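Local coordinates for putative membrane protein COG4129 (Clostridium difficile, PDB 3KMI) that is of uncharacterised function but probably belongs to the membrane-bound aromatic acid exporters, this piece being the helical C-terminal domain, at residues Q104-I115 with L128-M139. Sequence-based numbering, arbitrary orientation. Where two conformers were deposited one is given.
Sequences QAHILSAFIHKI and LLEELKRLMISM
K114 NZ forms a salt bridge with E131, its hydrogen bond reaching OE1 at 2.7 Å on the syn side, 24° out of the carboxylate plane. The two side chains arrive from opposite directions, and K114 is extended throughout, which carries its ammonium across the groove between the nearly antiparallel segments 104-115 and 128-139, whose axes come within 11.6 Å. On the buried side of the bridge lies F111, which leaves its helix toward 128-139; CG anti to the backbone N (chi1 -179°) lays the ring against E131, L128 and L132. E131 slides past it, OE2 lying 3.3 Å from F111 CD1 with ring and carboxylate planes 51° apart. The ring's far edge points CZ at L128 O, 3.3 Å away and near the ring plane, while L132 CD1 packs against CE2 at 3.8 Å. One helical turn along, L135 enters between I107 and L108: CD1 meets I107 CG2 at 3.6 Å, and CD2 faces L108 CD1. At the other end Q104 NE2 lies against L135 CD1 and donates to a water 2.9 Å away, which is also hydrogen-bonded to S138 OG. The pair is a helical hairpin within an all-helical domain; L108 and L132 both rest on L161 of helix 148-176, while I112 packs against helix 7-33.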
loop_
_atom_site.group_PDB
_atom_site.type_symbol
_atom_site.label_atom_id
_atom_site.label_comp_id
_atom_site.label_asym_id
_atom_site.label_seq_id
_atom_site.Cartn_x
_atom_site.Cartn_y
_atom_site.Cartn_z
ATOM N N GLN A 104 7.449 -8.784 -19.914
ATOM C CA GLN A 104 6.566 -7.877 -19.149
ATOM C C GLN A 104 7.247 -7.236 -17.924
ATOM O O GLN A 104 6.923 -6.115 -17.557
ATOM C CB GLN A 104 5.278 -8.591 -18.735
ATOM C CG GLN A 104 4.277 -8.857 -19.872
ATOM C CD GLN A 104 3.859 -7.588 -20.629
ATOM O OE1 GLN A 104 3.905 -7.541 -21.865
ATOM N NE2 GLN A 104 3.452 -6.561 -19.894
ATOM N N ALA A 105 8.188 -7.962 -17.311
ATOM C CA ALA A 105 9.035 -7.411 -16.239
ATOM C C ALA A 105 9.960 -6.327 -16.774
ATOM O O ALA A 105 10.104 -5.277 -16.165
ATOM C CB ALA A 105 9.854 -8.551 -15.543
ATOM N N HIS A 106 10.592 -6.573 -17.922
ATOM C CA HIS A 106 11.388 -5.547 -18.601
ATOM C C HIS A 106 10.529 -4.302 -18.914
ATOM O O HIS A 106 10.999 -3.196 -18.777
ATOM C CB HIS A 106 11.992 -6.119 -19.887
ATOM C CG HIS A 106 13.157 -7.036 -19.662
ATOM N ND1 HIS A 106 14.408 -6.572 -19.305
ATOM C CD2 HIS A 106 13.281 -8.377 -19.808
ATOM C CE1 HIS A 106 15.246 -7.589 -19.215
ATOM N NE2 HIS A 106 14.587 -8.697 -19.515
ATOM N N ILE A 107 9.271 -4.492 -19.302
ATOM C CA ILE A 107 8.376 -3.367 -19.613
ATOM C C ILE A 107 8.019 -2.589 -18.318
ATOM O O ILE A 107 7.992 -1.354 -18.315
ATOM C CB ILE A 107 7.125 -3.850 -20.384
ATOM C CG1 ILE A 107 7.507 -4.172 -21.837
ATOM C CG2 ILE A 107 5.968 -2.794 -20.365
ATOM C CD1 ILE A 107 6.518 -5.087 -22.520
ATOM N N LEU A 108 7.763 -3.331 -17.238
ATOM C CA LEU A 108 7.527 -2.749 -15.929
ATOM C C LEU A 108 8.736 -1.921 -15.487
ATOM O O LEU A 108 8.610 -0.776 -15.009
ATOM C CB LEU A 108 7.247 -3.848 -14.884
ATOM C CG LEU A 108 7.103 -3.241 -13.484
ATOM C CD1 LEU A 108 5.870 -2.322 -13.477
ATOM C CD2 LEU A 108 7.032 -4.306 -12.407
ATOM N N SER A 109 9.909 -2.509 -15.607
ATOM C CA SER A 109 11.111 -1.800 -15.247
ATOM C C SER A 109 11.294 -0.492 -16.055
ATOM O O SER A 109 11.615 0.555 -15.480
ATOM C CB SER A 109 12.309 -2.703 -15.464
ATOM O OG SER A 109 13.495 -1.984 -15.245
ATOM N N ALA A 110 11.047 -0.549 -17.364
ATOM C CA ALA A 110 11.116 0.649 -18.207
ATOM C C ALA A 110 10.122 1.707 -17.713
ATOM O O ALA A 110 10.446 2.892 -17.632
ATOM C CB ALA A 110 10.842 0.285 -19.685
ATOM N N PHE A 111 8.933 1.266 -17.352
ATOM C CA PHE A 111 7.867 2.185 -16.884
ATOM C C PHE A 111 8.252 2.867 -15.547
ATOM O O PHE A 111 8.036 4.074 -15.366
ATOM C CB PHE A 111 6.530 1.434 -16.779
ATOM C CG PHE A 111 5.363 2.296 -16.324
ATOM C CD1 PHE A 111 5.004 3.449 -17.027
ATOM C CD2 PHE A 111 4.602 1.920 -15.222
ATOM C CE1 PHE A 111 3.903 4.247 -16.598
ATOM C CE2 PHE A 111 3.511 2.695 -14.789
ATOM C CZ PHE A 111 3.176 3.872 -15.476
ATOM N N ILE A 112 8.845 2.106 -14.630
ATOM C CA ILE A 112 9.343 2.650 -13.380
ATOM C C ILE A 112 10.499 3.656 -13.599
ATOM O O ILE A 112 10.560 4.682 -12.930
ATOM C CB ILE A 112 9.779 1.522 -12.373
ATOM C CG1 ILE A 112 8.552 0.673 -11.999
ATOM C CG2 ILE A 112 10.403 2.158 -11.132
ATOM C CD1 ILE A 112 8.851 -0.653 -11.276
ATOM N N HIS A 113 11.418 3.345 -14.504
ATOM C CA HIS A 113 12.441 4.337 -14.917
ATOM C C HIS A 113 11.823 5.609 -15.463
ATOM O O HIS A 113 12.279 6.716 -15.158
ATOM C CB HIS A 113 13.396 3.782 -15.981
ATOM C CG HIS A 113 14.507 2.944 -15.422
ATOM N ND1 HIS A 113 14.710 1.633 -15.795
ATOM C CD2 HIS A 113 15.495 3.233 -14.539
ATOM C CE1 HIS A 113 15.750 1.142 -15.143
ATOM N NE2 HIS A 113 16.240 2.089 -14.368
ATOM N N LYS A 114 10.807 5.451 -16.298
ATOM C CA LYS A 114 10.134 6.583 -16.894
ATOM C C LYS A 114 9.574 7.434 -15.770
ATOM O O LYS A 114 9.745 8.666 -15.742
ATOM C CB LYS A 114 9.035 6.127 -17.861
ATOM C CG LYS A 114 8.234 7.269 -18.488
ATOM C CD LYS A 114 7.181 6.707 -19.415
ATOM C CE LYS A 114 6.441 7.771 -20.218
ATOM N NZ LYS A 114 5.502 7.072 -21.156
ATOM N N ILE A 115 8.906 6.786 -14.838
ATOM C CA ILE A 115 8.342 7.493 -13.678
ATOM C C ILE A 115 9.468 8.211 -12.889
ATOM O O ILE A 115 9.355 9.394 -12.532
ATOM C CB ILE A 115 7.538 6.548 -12.737
ATOM C CG1 ILE A 115 6.297 5.941 -13.442
ATOM C CG2 ILE A 115 7.157 7.317 -11.436
ATOM C CD1 ILE A 115 5.546 4.831 -12.606
ATOM N N LEU A 128 0.563 8.983 -16.893
ATOM C CA LEU A 128 1.234 7.807 -16.312
ATOM C C LEU A 128 0.202 6.807 -15.733
ATOM O O LEU A 128 0.339 5.582 -15.886
ATOM C CB LEU A 128 2.265 8.254 -15.261
ATOM C CG LEU A 128 3.431 9.100 -15.819
ATOM C CD1 LEU A 128 4.312 9.607 -14.694
ATOM C CD2 LEU A 128 4.258 8.244 -16.827
ATOM N N LEU A 129 -0.861 7.339 -15.134
ATOM C CA LEU A 129 -1.940 6.474 -14.653
ATOM C C LEU A 129 -2.643 5.711 -15.798
ATOM O O LEU A 129 -2.906 4.512 -15.659
ATOM C CB LEU A 129 -2.932 7.253 -13.762
ATOM C CG LEU A 129 -2.425 7.676 -12.374
ATOM C CD1 LEU A 129 -3.196 8.892 -11.851
ATOM C CD2 LEU A 129 -2.478 6.507 -11.389
ATOM N N GLU A 130 -2.945 6.398 -16.908
ATOM C CA GLU A 130 -3.471 5.734 -18.121
ATOM C C GLU A 130 -2.526 4.624 -18.603
ATOM O O GLU A 130 -2.966 3.511 -18.926
ATOM C CB GLU A 130 -3.678 6.728 -19.273
ATOM C CG GLU A 130 -4.798 7.743 -19.093
ATOM C CD GLU A 130 -4.670 8.920 -20.056
ATOM O OE1 GLU A 130 -4.466 10.063 -19.581
ATOM O OE2 GLU A 130 -4.742 8.703 -21.290
ATOM N N GLU A 131 -1.227 4.937 -18.641
ATOM C CA GLU A 131 -0.211 3.980 -19.120
ATOM C C GLU A 131 -0.184 2.770 -18.209
ATOM O O GLU A 131 -0.115 1.628 -18.678
ATOM C CB GLU A 131 1.180 4.620 -19.219
ATOM C CG GLU A 131 2.292 3.680 -19.725
ATOM C CD GLU A 131 3.657 4.399 -19.961
ATOM O OE1 GLU A 131 3.732 5.639 -19.795
ATOM O OE2 GLU A 131 4.654 3.710 -20.322
ATOM N N LEU A 132 -0.258 3.021 -16.905
ATOM C CA LEU A 132 -0.358 1.936 -15.921
ATOM C C LEU A 132 -1.595 1.051 -16.151
ATOM O O LEU A 132 -1.501 -0.195 -16.090
ATOM C CB LEU A 132 -0.332 2.492 -14.477
ATOM C CG LEU A 132 -0.358 1.482 -13.346
ATOM C CD1 LEU A 132 0.728 0.427 -13.564
ATOM C CD2 LEU A 132 -0.084 2.212 -12.019
ATOM N N LYS A 133 -2.742 1.684 -16.389
ATOM C CA LYS A 133 -3.947 0.914 -16.633
ATOM C C LYS A 133 -3.758 0.049 -17.894
ATOM O O LYS A 133 -4.172 -1.113 -17.934
ATOM C CB LYS A 133 -5.168 1.836 -16.751
ATOM C CG LYS A 133 -6.494 1.074 -16.808
ATOM C CD LYS A 133 -7.647 1.972 -17.207
ATOM C CE LYS A 133 -8.887 1.139 -17.628
ATOM N NZ LYS A 133 -9.084 0.038 -16.638
ATOM N N ARG A 134 -3.103 0.613 -18.911
ATOM C CA ARG A 134 -2.800 -0.143 -20.113
ATOM C C ARG A 134 -1.897 -1.364 -19.852
ATOM O O ARG A 134 -2.113 -2.441 -20.435
ATOM C CB ARG A 134 -2.242 0.778 -21.206
ATOM C CG ARG A 134 -3.307 1.702 -21.825
ATOM C CD ARG A 134 -2.862 2.217 -23.228
ATOM N NE ARG A 134 -1.539 2.844 -23.135
ATOM C CZ ARG A 134 -1.326 4.123 -22.817
ATOM N NH1 ARG A 134 -2.349 4.943 -22.593
ATOM N NH2 ARG A 134 -0.086 4.592 -22.746
ATOM N N LEU A 135 -0.926 -1.220 -18.948
ATOM C CA LEU A 135 -0.040 -2.324 -18.602
ATOM C C LEU A 135 -0.766 -3.409 -17.784
ATOM O O LEU A 135 -0.472 -4.590 -17.936
ATOM C CB LEU A 135 1.187 -1.817 -17.833
ATOM C CG LEU A 135 2.278 -2.851 -17.495
ATOM C CD1 LEU A 135 2.845 -3.521 -18.725
ATOM C CD2 LEU A 135 3.421 -2.207 -16.701
HETATM N N MSE A 136 -1.690 -2.996 -16.911
HETATM C CA MSE A 136 -2.520 -3.937 -16.139
HETATM C C MSE A 136 -3.360 -4.773 -17.110
HETATM O O MSE A 136 -3.414 -5.999 -16.991
HETATM C CB MSE A 136 -3.450 -3.214 -15.133
HETATM C CG MSE A 136 -2.776 -2.421 -13.983
HETATM SE SE MSE A 136 -4.033 -1.868 -12.564
HETATM C CE MSE A 136 -2.735 -1.148 -11.235
ATOM N N ILE A 137 -4.007 -4.109 -18.071
ATOM C CA ILE A 137 -4.844 -4.817 -19.058
ATOM C C ILE A 137 -3.995 -5.776 -19.894
ATOM O O ILE A 137 -4.415 -6.901 -20.170
ATOM C CB ILE A 137 -5.646 -3.845 -19.987
ATOM C CG1 ILE A 137 -6.676 -3.039 -19.183
ATOM C CG2 ILE A 137 -6.343 -4.613 -21.167
ATOM C CD1 ILE A 137 -7.328 -1.900 -19.994
ATOM N N SER A 138 -2.791 -5.335 -20.262
ATOM C CA SER A 138 -1.897 -6.126 -21.112
ATOM C C SER A 138 -1.354 -7.334 -20.367
ATOM O O SER A 138 -1.282 -8.420 -20.929
ATOM C CB SER A 138 -0.755 -5.263 -21.673
ATOM O OG SER A 138 0.350 -6.049 -22.104
HETATM N N MSE A 139 -0.964 -7.149 -19.108
HETATM C CA MSE A 139 -0.504 -8.285 -18.312
HETATM C C MSE A 139 -1.627 -9.300 -18.109
HETATM O O MSE A 139 -1.385 -10.502 -18.140
HETATM C CB MSE A 139 0.048 -7.846 -16.961
HETATM C CG MSE A 139 1.489 -7.360 -16.972
HETATM SE SE MSE A 139 1.987 -6.978 -15.148
HETATM C CE MSE A 139 1.572 -8.773 -14.454
HETATM O O HOH W 1 2.753 -4.668 -21.920
#